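Local coordinates for putative cobalamin synthesis related protein (Corynebacterium diphtheriae, PDB 2NPN) that binds S-adenosylmethionine and probably works as a methyltransferase of cobalamin biosynthesis, perhaps as a deacetylating precorrin-6A synthase, at residues 166-174 with 184-195; 204-214 with 227-238. All blocks are in the same frame, centred on the assembly; numbering follows the deposited sequence.

From the N terminus, the chain first builds a parallel sheet, then a mixed one, and both contacts belong to the latter. Contact 1 closes the loop that returns from strand 164-167 to its parallel neighbour 181-185. Contact 2 follows in series, neither nested in contact 1 nor crossing it: it closes the loop between strand 200-206 and the end of helix 220-238, which covers the sheet. Strand 243-249 lies between the strands of the two contacts. A direct tie joins them, since a lysine of the helix in contact 2 reaches the loop after strand 181-185 in contact 1. Both also reach S-adenosylmethionine, contact 1 at the ribose and contact 2 at the adenine.

Contact 1. Residues 166-174 with 184-195; sequences TTGRNLPET and VMLDGKTAWQDV. With SAM (S-adenosylmethionine), chain C.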
loop_
_atom_site.group_PDB
_atom_site.type_symbol
_atom_site.label_atom_id
_atom_site.label_comp_id
_atom_site.label_asym_id
_atom_site.label_seq_id
_atom_site.Cartn_x
_atom_site.Cartn_y
_atom_site.Cartn_z
ATOM N N THR A 166 -9.365 -2.157 -9.261
ATOM C CA THR A 166 -8.845 -1.277 -10.263
ATOM C C THR A 166 -8.511 0.084 -9.683
ATOM O O THR A 166 -8.554 0.303 -8.475
ATOM C CB THR A 166 -9.763 -1.232 -11.492
ATOM O OG1 THR A 166 -9.046 -0.682 -12.606
ATOM C CG2 THR A 166 -11.050 -0.420 -11.186
ATOM N N THR A 167 -8.153 0.995 -10.555
ATOM C CA THR A 167 -7.706 2.334 -10.132
ATOM C C THR A 167 -8.766 3.364 -10.515
ATOM O O THR A 167 -9.625 3.119 -11.378
ATOM C CB THR A 167 -6.409 2.703 -10.846
ATOM O OG1 THR A 167 -6.672 2.846 -12.255
ATOM C CG2 THR A 167 -5.295 1.637 -10.590
ATOM N N GLY A 168 -8.687 4.534 -9.887
ATOM C CA GLY A 168 -9.609 5.603 -10.209
ATOM C C GLY A 168 -9.513 5.960 -11.688
ATOM O O GLY A 168 -10.531 6.180 -12.347
ATOM N N ARG A 169 -8.289 6.025 -12.212
ATOM C CA ARG A 169 -8.059 6.334 -13.624
ATOM C C ARG A 169 -8.760 5.326 -14.555
ATOM O O ARG A 169 -9.329 5.718 -15.584
ATOM C CB ARG A 169 -6.548 6.386 -13.878
ATOM C CG ARG A 169 -6.094 6.553 -15.300
ATOM C CD ARG A 169 -4.558 6.569 -15.356
ATOM N NE ARG A 169 -4.030 6.949 -16.674
ATOM C CZ ARG A 169 -3.403 8.095 -16.982
ATOM N NH1 ARG A 169 -3.175 9.058 -16.077
ATOM N NH2 ARG A 169 -2.982 8.291 -18.224
ATOM N N ASN A 170 -8.706 4.033 -14.218
ATOM C CA ASN A 170 -9.309 2.990 -15.056
ATOM C C ASN A 170 -10.850 2.911 -14.910
ATOM O O ASN A 170 -11.509 2.301 -15.751
ATOM C CB ASN A 170 -8.793 1.574 -14.659
ATOM C CG ASN A 170 -7.319 1.341 -14.960
ATOM O OD1 ASN A 170 -6.704 2.056 -15.764
ATOM N ND2 ASN A 170 -6.749 0.299 -14.320
ATOM N N LEU A 171 -11.397 3.471 -13.829
ATOM C CA LEU A 171 -12.817 3.204 -13.476
ATOM C C LEU A 171 -13.804 3.607 -14.588
ATOM O O LEU A 171 -14.718 2.829 -14.912
ATOM C CB LEU A 171 -13.217 3.859 -12.130
ATOM C CG LEU A 171 -14.598 3.418 -11.607
ATOM C CD1 LEU A 171 -14.734 1.875 -11.432
ATOM C CD2 LEU A 171 -14.977 4.190 -10.353
ATOM N N PRO A 172 -13.655 4.823 -15.141
ATOM C CA PRO A 172 -14.571 5.191 -16.232
ATOM C C PRO A 172 -14.563 4.266 -17.444
ATOM O O PRO A 172 -15.591 4.200 -18.134
ATOM C CB PRO A 172 -14.079 6.574 -16.653
ATOM C CG PRO A 172 -13.395 7.139 -15.485
ATOM C CD PRO A 172 -12.734 5.936 -14.822
ATOM N N GLU A 173 -13.431 3.602 -17.727
ATOM C CA GLU A 173 -13.307 2.667 -18.843
ATOM C C GLU A 173 -13.655 1.217 -18.479
ATOM O O GLU A 173 -13.639 0.334 -19.339
ATOM C CB GLU A 173 -11.887 2.718 -19.454
ATOM C CG GLU A 173 -11.479 4.062 -20.050
ATOM C CD GLU A 173 -10.932 5.072 -19.037
ATOM O OE1 GLU A 173 -10.810 4.735 -17.836
ATOM O OE2 GLU A 173 -10.623 6.212 -19.467
ATOM N N THR A 174 -14.003 0.973 -17.216
ATOM C CA THR A 174 -14.321 -0.359 -16.738
ATOM C C THR A 174 -15.738 -0.781 -17.178
ATOM O O THR A 174 -16.659 0.029 -17.149
ATOM C CB THR A 174 -14.197 -0.398 -15.202
ATOM O OG1 THR A 174 -12.867 0.035 -14.853
ATOM C CG2 THR A 174 -14.475 -1.822 -14.620
ATOM N N VAL A 184 -11.874 0.156 -5.766
ATOM C CA VAL A 184 -11.156 1.237 -6.408
ATOM C C VAL A 184 -10.073 1.797 -5.461
ATOM O O VAL A 184 -10.359 2.134 -4.310
ATOM C CB VAL A 184 -12.058 2.355 -6.861
ATOM C CG1 VAL A 184 -11.297 3.418 -7.623
ATOM C CG2 VAL A 184 -13.250 1.822 -7.670
HETATM N N MSE A 185 -8.859 1.790 -5.969
HETATM C CA MSE A 185 -7.694 2.320 -5.286
HETATM C C MSE A 185 -7.075 3.436 -6.129
HETATM O O MSE A 185 -7.388 3.616 -7.307
HETATM C CB MSE A 185 -6.661 1.193 -5.039
HETATM C CG MSE A 185 -7.280 0.048 -4.291
HETATM SE SE MSE A 185 -6.098 -1.499 -4.000
HETATM C CE MSE A 185 -5.095 -0.762 -2.541
ATOM N N LEU A 186 -6.145 4.178 -5.521
ATOM C CA LEU A 186 -5.383 5.176 -6.264
ATOM C C LEU A 186 -6.313 6.237 -6.936
ATOM O O LEU A 186 -5.946 6.816 -7.953
ATOM C CB LEU A 186 -4.478 4.524 -7.292
ATOM C CG LEU A 186 -3.365 3.676 -6.697
ATOM C CD1 LEU A 186 -2.662 2.883 -7.792
ATOM C CD2 LEU A 186 -2.331 4.586 -6.010
ATOM N N ASP A 187 -7.445 6.553 -6.331
ATOM C CA ASP A 187 -8.340 7.568 -6.911
ATOM C C ASP A 187 -8.019 8.909 -6.282
ATOM O O ASP A 187 -8.303 9.117 -5.109
ATOM C CB ASP A 187 -9.837 7.259 -6.647
ATOM C CG ASP A 187 -10.789 8.220 -7.363
ATOM O OD1 ASP A 187 -10.338 9.110 -8.138
ATOM O OD2 ASP A 187 -12.004 8.048 -7.160
ATOM N N GLY A 188 -7.401 9.783 -7.059
ATOM C CA GLY A 188 -7.088 11.144 -6.598
ATOM C C GLY A 188 -8.244 12.106 -6.716
ATOM O O GLY A 188 -8.108 13.268 -6.322
ATOM N N LYS A 189 -9.333 11.661 -7.337
ATOM C CA LYS A 189 -10.468 12.495 -7.630
ATOM C C LYS A 189 -11.630 11.793 -6.942
ATOM O O LYS A 189 -11.458 11.250 -5.821
ATOM C CB LYS A 189 -10.681 12.649 -9.145
ATOM C CG LYS A 189 -9.484 13.217 -9.904
ATOM C CD LYS A 189 -9.812 13.266 -11.412
ATOM C CE LYS A 189 -8.745 13.955 -12.247
ATOM N NZ LYS A 189 -9.008 13.856 -13.710
ATOM N N THR A 190 -12.795 11.686 -7.613
ATOM C CA THR A 190 -14.061 11.225 -6.970
ATOM C C THR A 190 -14.830 10.394 -8.015
ATOM O O THR A 190 -15.963 10.688 -8.394
ATOM C CB THR A 190 -14.988 12.362 -6.392
ATOM O OG1 THR A 190 -15.432 13.200 -7.466
ATOM C CG2 THR A 190 -14.268 13.178 -5.275
ATOM N N ALA A 191 -14.197 9.311 -8.463
ATOM C CA ALA A 191 -14.646 8.612 -9.663
ATOM C C ALA A 191 -15.999 7.903 -9.505
ATOM O O ALA A 191 -16.675 7.626 -10.506
ATOM C CB ALA A 191 -13.519 7.650 -10.185
ATOM N N TRP A 192 -16.418 7.637 -8.266
ATOM C CA TRP A 192 -17.741 7.104 -8.000
ATOM C C TRP A 192 -18.852 7.985 -8.598
ATOM O O TRP A 192 -19.911 7.486 -8.964
ATOM C CB TRP A 192 -18.003 6.903 -6.510
ATOM C CG TRP A 192 -17.871 8.135 -5.620
ATOM C CD1 TRP A 192 -18.844 9.039 -5.355
ATOM C CD2 TRP A 192 -16.724 8.550 -4.891
ATOM N NE1 TRP A 192 -18.372 9.979 -4.493
ATOM C CE2 TRP A 192 -17.079 9.696 -4.175
ATOM C CE3 TRP A 192 -15.434 8.046 -4.753
ATOM C CZ2 TRP A 192 -16.179 10.356 -3.347
ATOM C CZ3 TRP A 192 -14.559 8.682 -3.916
ATOM C CH2 TRP A 192 -14.933 9.839 -3.236
ATOM N N GLN A 193 -18.627 9.284 -8.625
ATOM C CA GLN A 193 -19.682 10.180 -9.111
ATOM C C GLN A 193 -19.956 9.959 -10.589
ATOM O O GLN A 193 -21.093 10.192 -11.077
ATOM C CB GLN A 193 -19.273 11.627 -8.818
ATOM C CG GLN A 193 -19.290 12.008 -7.327
ATOM C CD GLN A 193 -20.705 12.079 -6.749
ATOM O OE1 GLN A 193 -21.348 11.057 -6.558
ATOM N NE2 GLN A 193 -21.208 13.306 -6.502
ATOM N N ASP A 194 -18.939 9.512 -11.320
ATOM C CA ASP A 194 -18.985 9.403 -12.771
ATOM C C ASP A 194 -19.620 8.106 -13.277
ATOM O O ASP A 194 -20.035 8.043 -14.438
ATOM C CB ASP A 194 -17.557 9.523 -13.326
ATOM C CG ASP A 194 -16.823 10.782 -12.820
ATOM O OD1 ASP A 194 -17.429 11.874 -12.793
ATOM O OD2 ASP A 194 -15.636 10.660 -12.452
ATOM N N VAL A 195 -19.699 7.085 -12.436
ATOM C CA VAL A 195 -20.142 5.770 -12.896
ATOM C C VAL A 195 -21.390 5.229 -12.198
ATOM O O VAL A 195 -21.908 4.189 -12.571
ATOM C CB VAL A 195 -19.030 4.726 -12.752
ATOM C CG1 VAL A 195 -17.828 5.154 -13.594
ATOM C CG2 VAL A 195 -18.596 4.543 -11.297
HETATM N N SAM C . 0.390 -2.249 -1.195
HETATM C CA SAM C . -0.745 -1.440 -0.657
HETATM C C SAM C . -1.828 -2.323 -0.067
HETATM O O SAM C . -2.847 -1.784 0.442
HETATM O OXT SAM C . -1.669 -3.560 -0.057
HETATM C CB SAM C . -1.317 -0.519 -1.751
HETATM C CG SAM C . -0.357 0.585 -2.200
HETATM S SD SAM C . -1.028 1.784 -3.403
HETATM C CE SAM C . 0.516 2.707 -3.656
HETATM C "C5'" SAM C . -1.851 3.118 -2.464
HETATM C "C4'" SAM C . -3.386 3.024 -2.448
HETATM O "O4'" SAM C . -3.773 2.090 -1.495
HETATM C "C3'" SAM C . -4.114 4.305 -2.035
HETATM O "O3'" SAM C . -4.271 5.204 -3.104
HETATM C "C2'" SAM C . -5.428 3.802 -1.501
HETATM O "O2'" SAM C . -6.256 3.399 -2.578
HETATM C "C1'" SAM C . -4.914 2.574 -0.781
HETATM N N9 SAM C . -4.573 2.832 0.636
HETATM C C8 SAM C . -3.347 2.567 1.225
HETATM N N7 SAM C . -3.396 2.834 2.533
HETATM C C5 SAM C . -4.674 3.230 2.813
HETATM C C6 SAM C . -5.317 3.566 3.995
HETATM N N6 SAM C . -4.673 3.573 5.191
HETATM N N1 SAM C . -6.661 3.919 3.952
HETATM C C2 SAM C . -7.352 3.856 2.757
HETATM N N3 SAM C . -6.725 3.517 1.589
HETATM C C4 SAM C . -5.411 3.183 1.606
HETATM O O HOH W 1 -5.751 6.261 -10.603
#
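Thr166 and Met185 join the outermost strand 164-167 to its parallel neighbour 181-185 in the mixed sheet of this tetrapyrrole-methylase-family protein, beside its S-adenosylmethionine pocket. Met185 N donates to Thr166 O at 2.9 Å in a nearly straight bond. Past the last bridge, Thr167 with Met185, the pairing weakens. Gly168 N reaches Met185 O only weakly, and the same oxygen takes a CA-H...O contact from Thr167 CA at 3.1 Å. Beyond it a water continues the link, accepting from Arg169 N and donating to Leu186 O at 2.7 Å.

Thr167 OG1 accepts from Asn170 N, an ST motif that bends the chain just after its strand. Asp187 OD1 accepts from Lys189 N in an Asx turn, the donor standing above the carboxylate plane, while OD2 offers its syn lone pair to Ala191 N at 2.8 Å, almost in line (170°). Tyr245 OH also bonds OD2, so three groups fix this buried carboxylate.

The apolar part centres on Leu171. CG anti to the backbone N (chi1 -170°) sets Leu171 CD2 against Ala191 CB and Val195 CG2 of 184-195, each at 3.8 Å. Both methyls of Leu171 also lie against Val184 CG2, the two side chains crossing at about a right angle.

Where strand 181-185 ends, Leu186 N donates to SAM O2' at 3.0 Å and weakly to O3', while the selenomethionine methyl Met185 CE approaches O4'. One backbone N-H thus holds the ribose, and the pairing of Met185, just before it, is consistent with a main-chain donor held in place for the cofactor.

Contact 2. Residues 204-214 with 227-238; sequences WGAFLGTEQQV and VAELKQQLRTEH. With SAM (S-adenosylmethionine), chain C.
Lys231 NZ is gripped by three groups, a salt bridge to Asp243 OD2 and hydrogen bonds to Asp187 O and Lys189 O, while Lys231 CB packs beside Trp204 CZ2. The motif is a helix laid on a beta hairpin: helix 227-238 runs almost parallel to strand 204-206, their axes 10.8 Å apart at 6°, and Ala206 pairs with Val214 through two backbone bonds.

A trans chi1 (180°) lays the Trp204 indole against Val227, whose CG1 sits over the five-membered ring in a CH-pi contact, 3.6 Å from the centroid. Leu234 CD1 meets the edge at Trp204 CH2 (4.2 Å). Trp204 NE1 bonds Asp243 OD2, the oxygen that also serves Lys231. Val214 CG1 extends the apolar seam to Leu230 CD2 at 4.0 Å.

At the helix end, Phe207 and His238 meet obliquely, centroids 4.5 Å apart and planes at 45°, with Phe207 CZ above one imidazole face, displaced toward its rim. Phe207 O also accepts from both Thr210 N and Thr210 OG1, the latter at 2.7 Å, closing a type II turn. That turn presents Leu208 to the adenine: Leu208 N donates to SAM N1 at 2.9 Å, and SAM N6 returns a weak bond to Leu208 O.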
loop_
_atom_site.group_PDB
_atom_site.type_symbol
_atom_site.label_atom_id
_atom_site.label_comp_id
_atom_site.label_asym_id
_atom_site.label_seq_id
_atom_site.Cartn_x
_atom_site.Cartn_y
_atom_site.Cartn_z
ATOM N N TRP A 204 -16.851 3.162 1.700
ATOM C CA TRP A 204 -15.691 4.031 1.523
ATOM C C TRP A 204 -14.928 4.138 2.826
ATOM O O TRP A 204 -15.492 4.085 3.934
ATOM C CB TRP A 204 -16.164 5.394 1.014
ATOM C CG TRP A 204 -15.162 6.415 0.766
ATOM C CD1 TRP A 204 -14.539 6.684 -0.428
ATOM C CD2 TRP A 204 -14.663 7.397 1.702
ATOM N NE1 TRP A 204 -13.684 7.750 -0.285
ATOM C CE2 TRP A 204 -13.731 8.203 1.006
ATOM C CE3 TRP A 204 -14.898 7.664 3.063
ATOM C CZ2 TRP A 204 -13.089 9.295 1.610
ATOM C CZ3 TRP A 204 -14.222 8.712 3.657
ATOM C CH2 TRP A 204 -13.334 9.519 2.931
ATOM N N GLY A 205 -13.605 4.296 2.718
ATOM C CA GLY A 205 -12.826 4.592 3.877
ATOM C C GLY A 205 -11.538 5.300 3.556
ATOM O O GLY A 205 -10.910 5.034 2.534
ATOM N N ALA A 206 -11.135 6.166 4.484
ATOM C CA ALA A 206 -9.880 6.891 4.395
ATOM C C ALA A 206 -9.095 6.710 5.667
ATOM O O ALA A 206 -9.657 6.534 6.735
ATOM C CB ALA A 206 -10.117 8.362 4.105
ATOM N N PHE A 207 -7.766 6.707 5.531
ATOM C CA PHE A 207 -6.864 6.559 6.669
ATOM C C PHE A 207 -7.222 5.289 7.446
ATOM O O PHE A 207 -7.170 5.260 8.683
ATOM C CB PHE A 207 -6.942 7.806 7.572
ATOM C CG PHE A 207 -6.780 9.119 6.828
ATOM C CD1 PHE A 207 -5.562 9.436 6.215
ATOM C CD2 PHE A 207 -7.801 10.025 6.775
ATOM C CE1 PHE A 207 -5.371 10.641 5.552
ATOM C CE2 PHE A 207 -7.631 11.268 6.098
ATOM C CZ PHE A 207 -6.420 11.547 5.489
ATOM N N LEU A 208 -7.553 4.239 6.702
ATOM C CA LEU A 208 -7.976 2.982 7.287
ATOM C C LEU A 208 -6.920 2.399 8.206
ATOM O O LEU A 208 -5.726 2.454 7.882
ATOM C CB LEU A 208 -8.260 1.947 6.195
ATOM C CG LEU A 208 -9.476 2.235 5.358
ATOM C CD1 LEU A 208 -9.409 1.445 4.072
ATOM C CD2 LEU A 208 -10.767 1.922 6.109
ATOM N N GLY A 209 -7.371 1.855 9.346
ATOM C CA GLY A 209 -6.490 1.218 10.310
ATOM C C GLY A 209 -5.996 2.171 11.387
ATOM O O GLY A 209 -5.621 1.710 12.486
ATOM N N THR A 210 -5.960 3.469 11.078
ATOM C CA THR A 210 -5.344 4.519 11.894
ATOM C C THR A 210 -6.370 5.126 12.833
ATOM O O THR A 210 -7.577 4.923 12.709
ATOM C CB THR A 210 -4.748 5.683 11.037
ATOM O OG1 THR A 210 -5.805 6.527 10.610
ATOM C CG2 THR A 210 -3.907 5.194 9.840
ATOM N N GLU A 211 -5.862 5.909 13.789
ATOM C CA GLU A 211 -6.712 6.675 14.690
ATOM C C GLU A 211 -7.503 7.788 13.981
ATOM O O GLU A 211 -8.423 8.357 14.566
ATOM C CB GLU A 211 -5.853 7.279 15.805
ATOM C CG GLU A 211 -5.279 6.236 16.759
ATOM C CD GLU A 211 -4.465 6.844 17.890
ATOM O OE1 GLU A 211 -3.586 7.694 17.619
ATOM O OE2 GLU A 211 -4.698 6.462 19.058
ATOM N N GLN A 212 -7.134 8.116 12.745
ATOM C CA GLN A 212 -7.867 9.115 11.972
ATOM C C GLN A 212 -8.741 8.438 10.910
ATOM O O GLN A 212 -9.202 9.102 9.966
ATOM C CB GLN A 212 -6.910 10.101 11.296
ATOM C CG GLN A 212 -6.020 10.880 12.264
ATOM C CD GLN A 212 -4.739 11.382 11.604
ATOM O OE1 GLN A 212 -4.431 11.028 10.456
ATOM N NE2 GLN A 212 -3.984 12.203 12.328
ATOM N N GLN A 213 -8.963 7.129 11.050
ATOM C CA GLN A 213 -9.889 6.433 10.144
ATOM C C GLN A 213 -11.278 7.086 10.039
ATOM O O GLN A 213 -11.897 7.443 11.043
ATOM C CB GLN A 213 -10.067 4.962 10.555
ATOM C CG GLN A 213 -11.069 4.164 9.744
ATOM C CD GLN A 213 -11.102 2.736 10.212
ATOM O OE1 GLN A 213 -10.180 1.984 9.933
ATOM N NE2 GLN A 213 -12.171 2.356 10.938
ATOM N N VAL A 214 -11.769 7.190 8.808
ATOM C CA VAL A 214 -13.108 7.669 8.516
ATOM C C VAL A 214 -13.777 6.721 7.559
ATOM O O VAL A 214 -13.172 6.349 6.529
ATOM C CB VAL A 214 -13.072 9.090 7.882
ATOM C CG1 VAL A 214 -14.465 9.585 7.662
ATOM C CG2 VAL A 214 -12.276 10.055 8.742
ATOM N N VAL A 227 -19.568 12.544 0.226
ATOM C CA VAL A 227 -18.250 11.948 0.422
ATOM C C VAL A 227 -17.192 12.736 -0.400
ATOM O O VAL A 227 -16.021 12.896 0.035
ATOM C CB VAL A 227 -18.246 10.423 0.112
ATOM C CG1 VAL A 227 -16.866 9.872 0.242
ATOM C CG2 VAL A 227 -19.194 9.702 1.088
ATOM N N ALA A 228 -17.598 13.254 -1.557
ATOM C CA ALA A 228 -16.697 14.079 -2.379
ATOM C C ALA A 228 -16.282 15.302 -1.558
ATOM O O ALA A 228 -15.093 15.634 -1.529
ATOM C CB ALA A 228 -17.348 14.459 -3.709
ATOM N N GLU A 229 -17.230 15.909 -0.842
ATOM C CA GLU A 229 -16.972 17.111 -0.042
ATOM C C GLU A 229 -16.040 16.730 1.114
ATOM O O GLU A 229 -15.063 17.441 1.400
ATOM C CB GLU A 229 -18.273 17.720 0.522
ATOM C CG GLU A 229 -19.309 18.208 -0.498
ATOM C CD GLU A 229 -20.751 18.159 0.064
ATOM O OE1 GLU A 229 -20.899 18.020 1.314
ATOM O OE2 GLU A 229 -21.743 18.266 -0.720
ATOM N N LEU A 230 -16.344 15.606 1.770
ATOM C CA LEU A 230 -15.580 15.121 2.903
ATOM C C LEU A 230 -14.132 14.877 2.471
ATOM O O LEU A 230 -13.177 15.237 3.160
ATOM C CB LEU A 230 -16.198 13.814 3.430
ATOM C CG LEU A 230 -15.452 13.141 4.574
ATOM C CD1 LEU A 230 -15.381 14.007 5.857
ATOM C CD2 LEU A 230 -16.157 11.835 4.831
ATOM N N LYS A 231 -13.956 14.251 1.316
ATOM C CA LYS A 231 -12.598 13.868 0.872
ATOM C C LYS A 231 -11.740 15.142 0.678
ATOM O O LYS A 231 -10.579 15.198 1.099
ATOM C CB LYS A 231 -12.704 13.013 -0.404
ATOM C CG LYS A 231 -11.362 12.563 -0.998
ATOM C CD LYS A 231 -11.542 11.653 -2.148
ATOM C CE LYS A 231 -10.241 11.126 -2.714
ATOM N NZ LYS A 231 -10.503 10.062 -3.679
ATOM N N GLN A 232 -12.332 16.179 0.112
ATOM C CA GLN A 232 -11.625 17.443 -0.063
ATOM C C GLN A 232 -11.304 18.100 1.277
ATOM O O GLN A 232 -10.203 18.614 1.454
ATOM C CB GLN A 232 -12.424 18.372 -0.970
ATOM C CG GLN A 232 -12.268 18.009 -2.434
ATOM C CD GLN A 232 -13.407 18.522 -3.295
ATOM O OE1 GLN A 232 -14.537 18.039 -3.199
ATOM N NE2 GLN A 232 -13.114 19.498 -4.145
ATOM N N GLN A 233 -12.273 18.101 2.202
ATOM C CA GLN A 233 -12.108 18.649 3.547
ATOM C C GLN A 233 -10.902 17.971 4.232
ATOM O O GLN A 233 -9.987 18.645 4.730
ATOM C CB GLN A 233 -13.403 18.462 4.375
ATOM C CG GLN A 233 -14.637 19.291 3.867
ATOM C CD GLN A 233 -16.043 18.860 4.408
ATOM O OE1 GLN A 233 -16.206 17.866 5.146
ATOM N NE2 GLN A 233 -17.069 19.659 4.050
ATOM N N LEU A 234 -10.871 16.638 4.175
ATOM C CA LEU A 234 -9.798 15.872 4.796
ATOM C C LEU A 234 -8.442 16.102 4.135
ATOM O O LEU A 234 -7.420 16.181 4.846
ATOM C CB LEU A 234 -10.123 14.389 4.783
ATOM C CG LEU A 234 -11.340 13.981 5.630
ATOM C CD1 LEU A 234 -11.757 12.542 5.359
ATOM C CD2 LEU A 234 -11.022 14.222 7.101
ATOM N N ARG A 235 -8.423 16.211 2.803
ATOM C CA ARG A 235 -7.182 16.456 2.100
ATOM C C ARG A 235 -6.596 17.832 2.455
ATOM O O ARG A 235 -5.380 17.997 2.627
ATOM C CB ARG A 235 -7.389 16.381 0.602
ATOM C CG ARG A 235 -6.086 16.390 -0.120
ATOM C CD ARG A 235 -6.219 16.652 -1.559
ATOM N NE ARG A 235 -6.796 15.529 -2.269
ATOM C CZ ARG A 235 -8.025 15.483 -2.776
ATOM N NH1 ARG A 235 -8.870 16.513 -2.670
ATOM N NH2 ARG A 235 -8.412 14.384 -3.408
ATOM N N THR A 236 -7.458 18.841 2.523
ATOM C CA THR A 236 -7.000 20.177 2.885
ATOM C C THR A 236 -6.396 20.172 4.294
ATOM O O THR A 236 -5.294 20.699 4.530
ATOM C CB THR A 236 -8.156 21.162 2.792
ATOM O OG1 THR A 236 -8.639 21.166 1.440
ATOM C CG2 THR A 236 -7.700 22.583 3.196
ATOM N N GLU A 237 -7.109 19.542 5.217
ATOM C CA GLU A 237 -6.687 19.437 6.596
ATOM C C GLU A 237 -5.349 18.705 6.783
ATOM O O GLU A 237 -4.428 19.227 7.429
ATOM C CB GLU A 237 -7.762 18.697 7.376
ATOM C CG GLU A 237 -7.483 18.623 8.859
ATOM C CD GLU A 237 -8.356 17.623 9.583
ATOM O OE1 GLU A 237 -9.397 17.219 9.025
ATOM O OE2 GLU A 237 -7.982 17.242 10.714
ATOM N N HIS A 238 -5.259 17.491 6.250
ATOM C CA HIS A 238 -4.108 16.622 6.496
ATOM C C HIS A 238 -2.969 16.870 5.531
ATOM O O HIS A 238 -1.843 16.451 5.786
ATOM C CB HIS A 238 -4.506 15.129 6.388
ATOM C CG HIS A 238 -5.388 14.640 7.497
ATOM N ND1 HIS A 238 -4.888 14.138 8.679
ATOM C CD2 HIS A 238 -6.735 14.546 7.591
ATOM C CE1 HIS A 238 -5.890 13.769 9.459
ATOM N NE2 HIS A 238 -7.022 14.005 8.823
HETATM N N SAM C . 0.390 -2.249 -1.195
HETATM C CA SAM C . -0.745 -1.440 -0.657
HETATM C C SAM C . -1.828 -2.323 -0.067
HETATM O O SAM C . -2.847 -1.784 0.442
HETATM O OXT SAM C . -1.669 -3.560 -0.057
HETATM C CB SAM C . -1.317 -0.519 -1.751
HETATM C CG SAM C . -0.357 0.585 -2.200
HETATM S SD SAM C . -1.028 1.784 -3.403
HETATM C CE SAM C . 0.516 2.707 -3.656
HETATM C "C5'" SAM C . -1.851 3.118 -2.464
HETATM C "C4'" SAM C . -3.386 3.024 -2.448
HETATM O "O4'" SAM C . -3.773 2.090 -1.495
HETATM C "C3'" SAM C . -4.114 4.305 -2.035
HETATM O "O3'" SAM C . -4.271 5.204 -3.104
HETATM C "C2'" SAM C . -5.428 3.802 -1.501
HETATM O "O2'" SAM C . -6.256 3.399 -2.578
HETATM C "C1'" SAM C . -4.914 2.574 -0.781
HETATM N N9 SAM C . -4.573 2.832 0.636
HETATM C C8 SAM C . -3.347 2.567 1.225
HETATM N N7 SAM C . -3.396 2.834 2.533
HETATM C C5 SAM C . -4.674 3.230 2.813
HETATM C C6 SAM C . -5.317 3.566 3.995
HETATM N N6 SAM C . -4.673 3.573 5.191
HETATM N N1 SAM C . -6.661 3.919 3.952
HETATM C C2 SAM C . -7.352 3.856 2.757
HETATM N N3 SAM C . -6.725 3.517 1.589
HETATM C C4 SAM C . -5.411 3.183 1.606
#